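Local coordinates for protein putative oxidoreductase (Klebsiella pneumoniae subsp. pneumoniae MGH 78578, PDB 3E82) that probably acts as an NAD(P)-dependent oxidoreductase of the Gfo/Idh/MocA family, pairing a nucleotide-binding Rossmann fold with a C-terminal alpha/beta domain, at residues Arg28-Leu33 / Tyr302-Arg307; Arg157-Val162 / Cys230-Ala235; Ala271-Asp276 / Gln296-Gln301. All coordinates share one frame; numbering follows the deposited sequence.

In the fold
Contacts 1 and 3 share helix 300-310 and lie side by side, their centres about 14 Å apart; Ser-29 of one meets Arg-300 of the other. Contact 1 sets the middle of that helix against the loop between helix 17-28 and strand 33-39 of the Rossmann fold, mostly through aliphatic groups and one arginine bond. Contact 3, at the start of the helix, relies instead on polar grips around Trp-273 and Asp-298. Contact 2 stands apart, its centre about 35 Å from that of contact 1, where two inner strands of the large sheet end in loops; it is largely backbone pairing and meets the second subunit. All three are partly buried, contact 2 farthest from the chain's centre.

Contact 1. Residues Arg28-Leu33 / Tyr302-Arg307; sequences RSVPGL and YYMLIR
Val-30 and Leu-33 supply the apolar half of this contact, pressing their methyl groups against one side of helix 300-310. Val-30 CG1 and CG2 both rest on CG of Met-304 (a selenomethionine), each 3.9 Å away, while CG2 also meets Tyr-303 CB. Leu-33 divides its methyls between two residues: CD1 rests 3.8 Å from Tyr-303 CB, and CD2 lies 3.9 Å from Arg-307 CB. The Tyr-303 ring then leads away toward helix 17-28, where its hydroxyl bonds to His-23.

Val-30 to Leu-33 form a type II beta turn joining helix 17-28 to strand 33-39 within the first beta-alpha-beta unit of the Rossmann fold, and Gly-32 takes the positive phi (95°) of the turn. Helix 300-310, from the C-terminal part of the chain, packs against this turn.

The polar half is a single bond. The side chain of Arg-307 starts out with CG anti to the backbone N (chi1 178°) and bends at chi3, bringing NH1 2.8 Å from Pro-31 O. The N-H points almost straight at its acceptor (170°), which lies in the guanidinium plane, although NH1 is tilted from the carbonyl plane. Val-30 CG1 approaches the same nitrogen obliquely, at 3.6 Å.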
loop_
_atom_site.group_PDB
_atom_site.type_symbol
_atom_site.label_atom_id
_atom_site.label_comp_id
_atom_site.label_asym_id
_atom_site.label_seq_id
_atom_site.Cartn_x
_atom_site.Cartn_y
_atom_site.Cartn_z
ATOM N N ARG B 28 17.455 20.210 27.875
ATOM C CA ARG B 28 18.695 20.386 28.615
ATOM C C ARG B 28 19.937 20.263 27.736
ATOM O O ARG B 28 21.018 20.702 28.120
ATOM C CB ARG B 28 18.740 19.386 29.782
ATOM C CG ARG B 28 17.726 19.727 30.894
ATOM C CD ARG B 28 17.451 18.562 31.840
ATOM N NE ARG B 28 18.652 18.095 32.531
ATOM C CZ ARG B 28 19.381 18.833 33.363
ATOM N NH1 ARG B 28 19.044 20.093 33.628
ATOM N NH2 ARG B 28 20.455 18.309 33.934
ATOM N N SER B 29 19.774 19.692 26.545
ATOM C CA SER B 29 20.894 19.519 25.622
ATOM C C SER B 29 21.032 20.682 24.641
ATOM O O SER B 29 21.961 20.713 23.833
ATOM C CB SER B 29 20.724 18.225 24.826
ATOM O OG SER B 29 19.713 18.383 23.842
ATOM N N VAL B 30 20.113 21.636 24.713
ATOM C CA VAL B 30 20.129 22.781 23.813
ATOM C C VAL B 30 20.496 24.073 24.534
ATOM O O VAL B 30 19.715 24.594 25.335
ATOM C CB VAL B 30 18.749 22.969 23.132
ATOM C CG1 VAL B 30 18.759 24.209 22.257
ATOM C CG2 VAL B 30 18.405 21.740 22.309
ATOM N N PRO B 31 21.697 24.608 24.256
ATOM C CA PRO B 31 22.159 25.849 24.886
ATOM C C PRO B 31 21.198 27.009 24.612
ATOM O O PRO B 31 20.569 27.076 23.552
ATOM C CB PRO B 31 23.526 26.074 24.240
ATOM C CG PRO B 31 23.995 24.692 23.968
ATOM C CD PRO B 31 22.754 24.032 23.409
ATOM N N GLY B 32 21.093 27.921 25.569
ATOM C CA GLY B 32 20.209 29.058 25.391
ATOM C C GLY B 32 18.860 28.792 26.024
ATOM O O GLY B 32 18.116 29.725 26.327
ATOM N N LEU B 33 18.550 27.513 26.221
ATOM C CA LEU B 33 17.292 27.121 26.838
ATOM C C LEU B 33 17.569 26.698 28.272
ATOM O O LEU B 33 18.548 26.010 28.546
ATOM C CB LEU B 33 16.659 25.950 26.084
ATOM C CG LEU B 33 16.271 26.173 24.624
ATOM C CD1 LEU B 33 15.512 24.947 24.137
ATOM C CD2 LEU B 33 15.399 27.433 24.495
ATOM N N TYR B 302 14.298 20.644 16.693
ATOM C CA TYR B 302 13.021 21.285 16.993
ATOM C C TYR B 302 13.226 22.405 18.024
ATOM O O TYR B 302 12.758 23.520 17.837
ATOM C CB TYR B 302 12.016 20.279 17.560
ATOM C CG TYR B 302 10.697 20.922 17.932
ATOM C CD1 TYR B 302 9.711 21.142 16.969
ATOM C CD2 TYR B 302 10.449 21.361 19.244
ATOM C CE1 TYR B 302 8.512 21.780 17.289
ATOM C CE2 TYR B 302 9.246 22.005 19.574
ATOM C CZ TYR B 302 8.288 22.212 18.589
ATOM O OH TYR B 302 7.116 22.866 18.881
ATOM N N TYR B 303 13.920 22.094 19.113
ATOM C CA TYR B 303 14.158 23.076 20.164
ATOM C C TYR B 303 15.198 24.130 19.790
ATOM O O TYR B 303 15.100 25.280 20.215
ATOM C CB TYR B 303 14.542 22.371 21.471
ATOM C CG TYR B 303 13.332 21.887 22.248
ATOM C CD1 TYR B 303 12.402 22.794 22.755
ATOM C CD2 TYR B 303 13.092 20.528 22.440
ATOM C CE1 TYR B 303 11.259 22.362 23.434
ATOM C CE2 TYR B 303 11.949 20.078 23.118
ATOM C CZ TYR B 303 11.035 21.003 23.612
ATOM O OH TYR B 303 9.894 20.584 24.270
HETATM N N MSE B 304 16.188 23.750 18.990
HETATM C CA MSE B 304 17.199 24.711 18.565
HETATM C C MSE B 304 16.531 25.751 17.668
HETATM O O MSE B 304 16.821 26.945 17.756
HETATM C CB MSE B 304 18.319 24.002 17.810
HETATM C CG MSE B 304 18.964 22.896 18.610
HETATM SE SE MSE B 304 20.421 22.044 17.673
HETATM C CE MSE B 304 19.650 20.346 17.227
ATOM N N LEU B 305 15.616 25.289 16.820
ATOM C CA LEU B 305 14.907 26.189 15.916
ATOM C C LEU B 305 13.856 27.025 16.655
ATOM O O LEU B 305 13.666 28.205 16.352
ATOM C CB LEU B 305 14.276 25.389 14.773
ATOM C CG LEU B 305 15.286 24.709 13.831
ATOM C CD1 LEU B 305 14.553 23.824 12.832
ATOM C CD2 LEU B 305 16.105 25.774 13.091
ATOM N N ILE B 306 13.179 26.424 17.631
ATOM C CA ILE B 306 12.186 27.164 18.407
ATOM C C ILE B 306 12.955 28.262 19.152
ATOM O O ILE B 306 12.486 29.397 19.286
ATOM C CB ILE B 306 11.478 26.251 19.437
ATOM C CG1 ILE B 306 10.395 25.399 18.744
ATOM C CG2 ILE B 306 10.931 27.094 20.582
ATOM C CD1 ILE B 306 9.146 26.162 18.306
ATOM N N ARG B 307 14.137 27.900 19.642
ATOM C CA ARG B 307 15.008 28.834 20.352
ATOM C C ARG B 307 15.317 30.000 19.419
ATOM O O ARG B 307 15.077 31.161 19.747
ATOM C CB ARG B 307 16.323 28.143 20.740
ATOM C CG ARG B 307 17.335 29.042 21.443
ATOM C CD ARG B 307 18.714 28.378 21.485
ATOM N NE ARG B 307 19.157 28.067 20.127
ATOM C CZ ARG B 307 20.191 27.293 19.820
ATOM N NH1 ARG B 307 20.921 26.733 20.776
ATOM N NH2 ARG B 307 20.484 27.070 18.543
#

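Contact 2. Residues Arg157-Val162 / Cys230-Ala235; sequences RFRPEV and CSMLVA
Phe-158 is held between a proline of its own segment and an alanine across the contact, and this is the tightly packed part. Pro-160 CD sits over the centre of one ring face, and Ala-235 CB covers the opposite face, 4.0 Å from the ring centroid and 18° off its normal, a CH-pi contact. With CG anti to the backbone N, chi1 of -173° lays the ring along the Val-234 to Ala-235 backbone; Val-234 N lies at its edge, near the plane. Leu-233 CD2 fills the angle between ring and proline, 3.6 Å from Phe-158 CE1 and equally far from Pro-160 CB. The second subunit adds to this packing, with its Asp-246 against Phe-158 and Leu-233 and its Gly-248 against Ala-235.

The backbones prolong the pairing of strands 148-156 and 225-231 in the mixed sheet of the C-terminal domain, just where both strands give way to loops. A single bridge links Phe-158 and Leu-233. Arg-157 N donates to Ser-231 O at 3.1 Å, and Arg-159 N to Met-232 O at 2.7 Å; each donor lies nearly along the C=O axis. Ser-231 OG accepts from Leu-233 N at 3.1 Å, an ST turn that ties down the start of the loop.

The exposed side is looser. Arg-159 reaches out as an extended chain, and Met-232 (a selenomethionine), bent at chi2 and chi3, brings CE only to 4.1 Å from Arg-159 NH1, at the edge of the guanidinium. Arg-157 CD lies over one face of that group. The guanidinium of Arg-157 makes a long, weak ion pair with Glu-259, and Arg-159 O accepts a hydrogen bond from Arg-206.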
loop_
_atom_site.group_PDB
_atom_site.type_symbol
_atom_site.label_atom_id
_atom_site.label_comp_id
_atom_site.label_asym_id
_atom_site.label_seq_id
_atom_site.Cartn_x
_atom_site.Cartn_y
_atom_site.Cartn_z
ATOM N N ARG B 157 4.848 -2.828 13.471
ATOM C CA ARG B 157 5.508 -3.589 14.517
ATOM C C ARG B 157 4.745 -4.896 14.689
ATOM O O ARG B 157 3.664 -5.066 14.120
ATOM C CB ARG B 157 5.579 -2.764 15.814
ATOM C CG ARG B 157 6.525 -1.575 15.636
ATOM C CD ARG B 157 6.901 -0.807 16.895
ATOM N NE ARG B 157 7.743 0.335 16.520
ATOM C CZ ARG B 157 8.231 1.242 17.366
ATOM N NH1 ARG B 157 7.972 1.160 18.668
ATOM N NH2 ARG B 157 8.980 2.242 16.909
ATOM N N PHE B 158 5.317 -5.835 15.428
ATOM C CA PHE B 158 4.660 -7.116 15.623
ATOM C C PHE B 158 4.259 -7.294 17.075
ATOM O O PHE B 158 5.098 -7.541 17.940
ATOM C CB PHE B 158 5.579 -8.258 15.188
ATOM C CG PHE B 158 4.912 -9.603 15.195
ATOM C CD1 PHE B 158 3.864 -9.882 14.320
ATOM C CD2 PHE B 158 5.323 -10.588 16.086
ATOM C CE1 PHE B 158 3.236 -11.127 14.334
ATOM C CE2 PHE B 158 4.699 -11.836 16.107
ATOM C CZ PHE B 158 3.657 -12.106 15.232
ATOM N N ARG B 159 2.965 -7.155 17.328
ATOM C CA ARG B 159 2.418 -7.289 18.664
ATOM C C ARG B 159 1.051 -7.953 18.584
ATOM O O ARG B 159 0.012 -7.302 18.727
ATOM C CB ARG B 159 2.329 -5.912 19.324
ATOM C CG ARG B 159 3.709 -5.318 19.596
ATOM C CD ARG B 159 3.668 -3.858 20.008
ATOM N NE ARG B 159 5.021 -3.325 20.176
ATOM C CZ ARG B 159 5.309 -2.035 20.334
ATOM N NH1 ARG B 159 4.332 -1.134 20.346
ATOM N NH2 ARG B 159 6.571 -1.644 20.481
ATOM N N PRO B 160 1.041 -9.274 18.352
ATOM C CA PRO B 160 -0.193 -10.056 18.245
ATOM C C PRO B 160 -0.969 -10.080 19.559
ATOM O O PRO B 160 -2.196 -10.209 19.570
ATOM C CB PRO B 160 0.316 -11.435 17.838
ATOM C CG PRO B 160 1.636 -11.514 18.550
ATOM C CD PRO B 160 2.223 -10.150 18.262
ATOM N N GLU B 161 -0.239 -9.945 20.663
ATOM C CA GLU B 161 -0.841 -9.956 21.989
ATOM C C GLU B 161 -1.338 -8.566 22.391
ATOM O O GLU B 161 -0.544 -7.640 22.595
ATOM C CB GLU B 161 0.177 -10.481 23.014
ATOM C CG GLU B 161 1.382 -9.566 23.306
ATOM C CD GLU B 161 2.143 -9.111 22.058
ATOM O OE1 GLU B 161 1.608 -8.265 21.312
ATOM O OE2 GLU B 161 3.275 -9.597 21.829
ATOM N N VAL B 162 -2.656 -8.416 22.494
ATOM C CA VAL B 162 -3.238 -7.133 22.877
ATOM C C VAL B 162 -3.374 -7.027 24.394
ATOM O O VAL B 162 -4.172 -7.742 25.006
ATOM C CB VAL B 162 -4.631 -6.932 22.243
ATOM C CG1 VAL B 162 -5.235 -5.620 22.730
ATOM C CG2 VAL B 162 -4.518 -6.936 20.725
ATOM N N CYS B 230 -0.005 1.911 8.759
ATOM C CA CYS B 230 0.267 1.565 10.157
ATOM C C CYS B 230 -0.310 0.184 10.470
ATOM O O CYS B 230 -1.424 -0.129 10.058
ATOM C CB CYS B 230 -0.402 2.578 11.096
ATOM S SG CYS B 230 0.161 4.261 10.930
ATOM N N SER B 231 0.442 -0.641 11.195
ATOM C CA SER B 231 -0.053 -1.965 11.579
ATOM C C SER B 231 0.681 -2.533 12.784
ATOM O O SER B 231 1.878 -2.350 12.919
ATOM C CB SER B 231 0.071 -2.966 10.424
ATOM O OG SER B 231 -0.376 -4.249 10.850
HETATM N N MSE B 232 -0.047 -3.227 13.650
HETATM C CA MSE B 232 0.542 -3.842 14.836
HETATM C C MSE B 232 0.872 -5.314 14.574
HETATM O O MSE B 232 1.344 -6.020 15.465
HETATM C CB MSE B 232 -0.425 -3.741 16.020
HETATM C CG MSE B 232 -0.704 -2.314 16.461
HETATM SE SE MSE B 232 0.915 -1.475 17.099
HETATM C CE MSE B 232 0.490 -1.418 18.996
ATOM N N LEU B 233 0.626 -5.781 13.354
ATOM C CA LEU B 233 0.916 -7.174 13.028
ATOM C C LEU B 233 1.795 -7.377 11.814
ATOM O O LEU B 233 1.339 -7.848 10.776
ATOM C CB LEU B 233 -0.372 -7.969 12.838
ATOM C CG LEU B 233 -0.943 -8.619 14.095
ATOM C CD1 LEU B 233 -2.035 -9.577 13.681
ATOM C CD2 LEU B 233 0.149 -9.367 14.857
ATOM N N VAL B 234 3.064 -7.025 11.954
ATOM C CA VAL B 234 4.023 -7.186 10.873
ATOM C C VAL B 234 5.275 -7.815 11.465
ATOM O O VAL B 234 6.122 -7.121 12.024
ATOM C CB VAL B 234 4.386 -5.825 10.228
ATOM C CG1 VAL B 234 5.420 -6.029 9.122
ATOM C CG2 VAL B 234 3.137 -5.171 9.658
ATOM N N ALA B 235 5.380 -9.134 11.354
ATOM C CA ALA B 235 6.529 -9.856 11.885
ATOM C C ALA B 235 7.787 -9.491 11.116
ATOM O O ALA B 235 8.887 -9.558 11.659
ATOM C CB ALA B 235 6.290 -11.360 11.817
#

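Contact 3. Residues Ala271-Asp276 / Gln296-Gln301; sequences ADWGQD and QGDQRQ
The indole of Trp-273 meets Asp-298 and Gln-299 with its edge, Asp-298 being the residue whose side chain caps the start of helix 300-310. Trp-273 NE1 donates a hydrogen bond to Asp-298 OD1 (2.6 Å), which lies in the ring plane and is met from above the carboxylate plane; the carboxylate stands nearly perpendicular to the indole, their planes 89° apart. Farther along the rim Gln-299 CG approaches Trp-273 CZ2 at 4.0 Å, while Arg-300 CD comes to the pyrrole end obliquely. Leu-262 and Leu-26, from helices 258-263 and 17-28, also pack on the indole.

In the capping bond Asp-298 OD1 accepts from Arg-300 N at 3.0 Å. Trp-273 NE1 and Arg-300 N reach this oxygen from opposite faces of the carboxylate plane, so two bonds grip it and fix the rotation of the group. Asp-298 OD2 takes Arg-300 NH1 on its syn lone pair, a salt bridge of 2.9 Å. These bonds would be expected to stabilise the charged aspartate.

Trp-273 and Gly-274 occupy the middle of a type II beta turn from Asp-272 to Gln-275, and one backbone hydrogen bond joins the two loops: Gly-297 N donates to Gly-274 O at 2.8 Å, almost straight at the hydrogen (175°). Gly-274 CA lies 3.1 Å from Gly-297 O, in a CA-H...O contact.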
loop_
_atom_site.group_PDB
_atom_site.type_symbol
_atom_site.label_atom_id
_atom_site.label_comp_id
_atom_site.label_asym_id
_atom_site.label_seq_id
_atom_site.Cartn_x
_atom_site.Cartn_y
_atom_site.Cartn_z
ATOM N N ALA B 271 27.720 11.191 21.493
ATOM C CA ALA B 271 28.411 10.466 20.428
ATOM C C ALA B 271 27.573 9.798 19.342
ATOM O O ALA B 271 27.617 10.203 18.176
ATOM C CB ALA B 271 29.354 9.427 21.042
ATOM N N ASP B 272 26.824 8.767 19.717
ATOM C CA ASP B 272 26.026 8.016 18.751
ATOM C C ASP B 272 24.573 8.464 18.582
ATOM O O ASP B 272 23.778 7.761 17.952
ATOM C CB ASP B 272 26.052 6.530 19.116
ATOM C CG ASP B 272 27.445 6.047 19.499
ATOM O OD1 ASP B 272 28.412 6.368 18.771
ATOM O OD2 ASP B 272 27.569 5.341 20.522
ATOM N N TRP B 273 24.227 9.623 19.134
ATOM C CA TRP B 273 22.864 10.144 19.037
ATOM C C TRP B 273 22.424 10.309 17.578
ATOM O O TRP B 273 23.120 10.925 16.778
ATOM C CB TRP B 273 22.772 11.490 19.781
ATOM C CG TRP B 273 21.454 12.225 19.625
ATOM C CD1 TRP B 273 21.239 13.384 18.937
ATOM C CD2 TRP B 273 20.182 11.837 20.162
ATOM N NE1 TRP B 273 19.911 13.743 19.009
ATOM C CE2 TRP B 273 19.241 12.810 19.754
ATOM C CE3 TRP B 273 19.747 10.761 20.947
ATOM C CZ2 TRP B 273 17.889 12.737 20.103
ATOM C CZ3 TRP B 273 18.397 10.687 21.295
ATOM C CH2 TRP B 273 17.486 11.671 20.872
ATOM N N GLY B 274 21.274 9.734 17.234
ATOM C CA GLY B 274 20.753 9.854 15.881
ATOM C C GLY B 274 21.507 9.181 14.743
ATOM O O GLY B 274 21.155 9.363 13.574
ATOM N N GLN B 275 22.541 8.408 15.058
ATOM C CA GLN B 275 23.295 7.733 14.012
ATOM C C GLN B 275 22.435 6.644 13.401
ATOM O O GLN B 275 21.653 5.998 14.097
ATOM C CB GLN B 275 24.589 7.136 14.575
ATOM C CG GLN B 275 25.635 8.195 14.893
ATOM C CD GLN B 275 26.074 8.954 13.654
ATOM O OE1 GLN B 275 26.376 10.146 13.713
ATOM N NE2 GLN B 275 26.119 8.262 12.525
ATOM N N ASP B 276 22.580 6.446 12.096
ATOM C CA ASP B 276 21.803 5.437 11.393
ATOM C C ASP B 276 22.687 4.728 10.370
ATOM O O ASP B 276 22.938 5.252 9.283
ATOM C CB ASP B 276 20.622 6.101 10.688
ATOM C CG ASP B 276 19.577 5.103 10.237
ATOM O OD1 ASP B 276 19.902 3.899 10.139
ATOM O OD2 ASP B 276 18.434 5.532 9.974
ATOM N N GLN B 296 22.607 11.682 9.718
ATOM C CA GLN B 296 22.327 11.560 11.140
ATOM C C GLN B 296 21.023 12.279 11.428
ATOM O O GLN B 296 20.724 13.301 10.809
ATOM C CB GLN B 296 23.443 12.206 11.970
ATOM C CG GLN B 296 23.305 11.982 13.482
ATOM C CD GLN B 296 23.597 13.239 14.312
ATOM O OE1 GLN B 296 24.486 14.022 13.984
ATOM N NE2 GLN B 296 22.854 13.418 15.400
ATOM N N GLY B 297 20.242 11.741 12.354
ATOM C CA GLY B 297 18.992 12.386 12.716
ATOM C C GLY B 297 19.170 13.117 14.037
ATOM O O GLY B 297 20.021 12.733 14.838
ATOM N N ASP B 298 18.400 14.179 14.266
ATOM C CA ASP B 298 18.499 14.907 15.530
ATOM C C ASP B 298 17.296 15.795 15.824
ATOM O O ASP B 298 17.229 16.939 15.380
ATOM C CB ASP B 298 19.773 15.747 15.572
ATOM C CG ASP B 298 19.946 16.470 16.900
ATOM O OD1 ASP B 298 19.310 16.048 17.895
ATOM O OD2 ASP B 298 20.725 17.450 16.945
ATOM N N GLN B 299 16.353 15.269 16.595
ATOM C CA GLN B 299 15.165 16.038 16.931
ATOM C C GLN B 299 15.449 17.251 17.834
ATOM O O GLN B 299 14.561 18.063 18.079
ATOM C CB GLN B 299 14.099 15.126 17.560
ATOM C CG GLN B 299 14.473 14.482 18.872
ATOM C CD GLN B 299 13.445 13.442 19.294
ATOM O OE1 GLN B 299 12.332 13.777 19.701
ATOM N NE2 GLN B 299 13.812 12.168 19.176
ATOM N N ARG B 300 16.681 17.382 18.320
ATOM C CA ARG B 300 17.031 18.535 19.144
ATOM C C ARG B 300 16.841 19.769 18.262
ATOM O O ARG B 300 16.727 20.892 18.759
ATOM C CB ARG B 300 18.495 18.459 19.619
ATOM C CG ARG B 300 18.797 17.329 20.589
ATOM C CD ARG B 300 20.302 17.159 20.846
ATOM N NE ARG B 300 20.938 18.408 21.265
ATOM C CZ ARG B 300 21.658 19.194 20.469
ATOM N NH1 ARG B 300 21.846 18.861 19.195
ATOM N NH2 ARG B 300 22.187 20.319 20.947
ATOM N N GLN B 301 16.817 19.555 16.944
ATOM C CA GLN B 301 16.635 20.648 16.000
ATOM C C GLN B 301 15.327 21.380 16.278
ATOM O O GLN B 301 15.247 22.597 16.118
ATOM C CB GLN B 301 16.639 20.139 14.553
ATOM C CG GLN B 301 18.024 19.836 13.978
ATOM C CD GLN B 301 18.895 21.081 13.846
ATOM O OE1 GLN B 301 18.468 22.095 13.296
ATOM N NE2 GLN B 301 20.125 21.001 14.342
#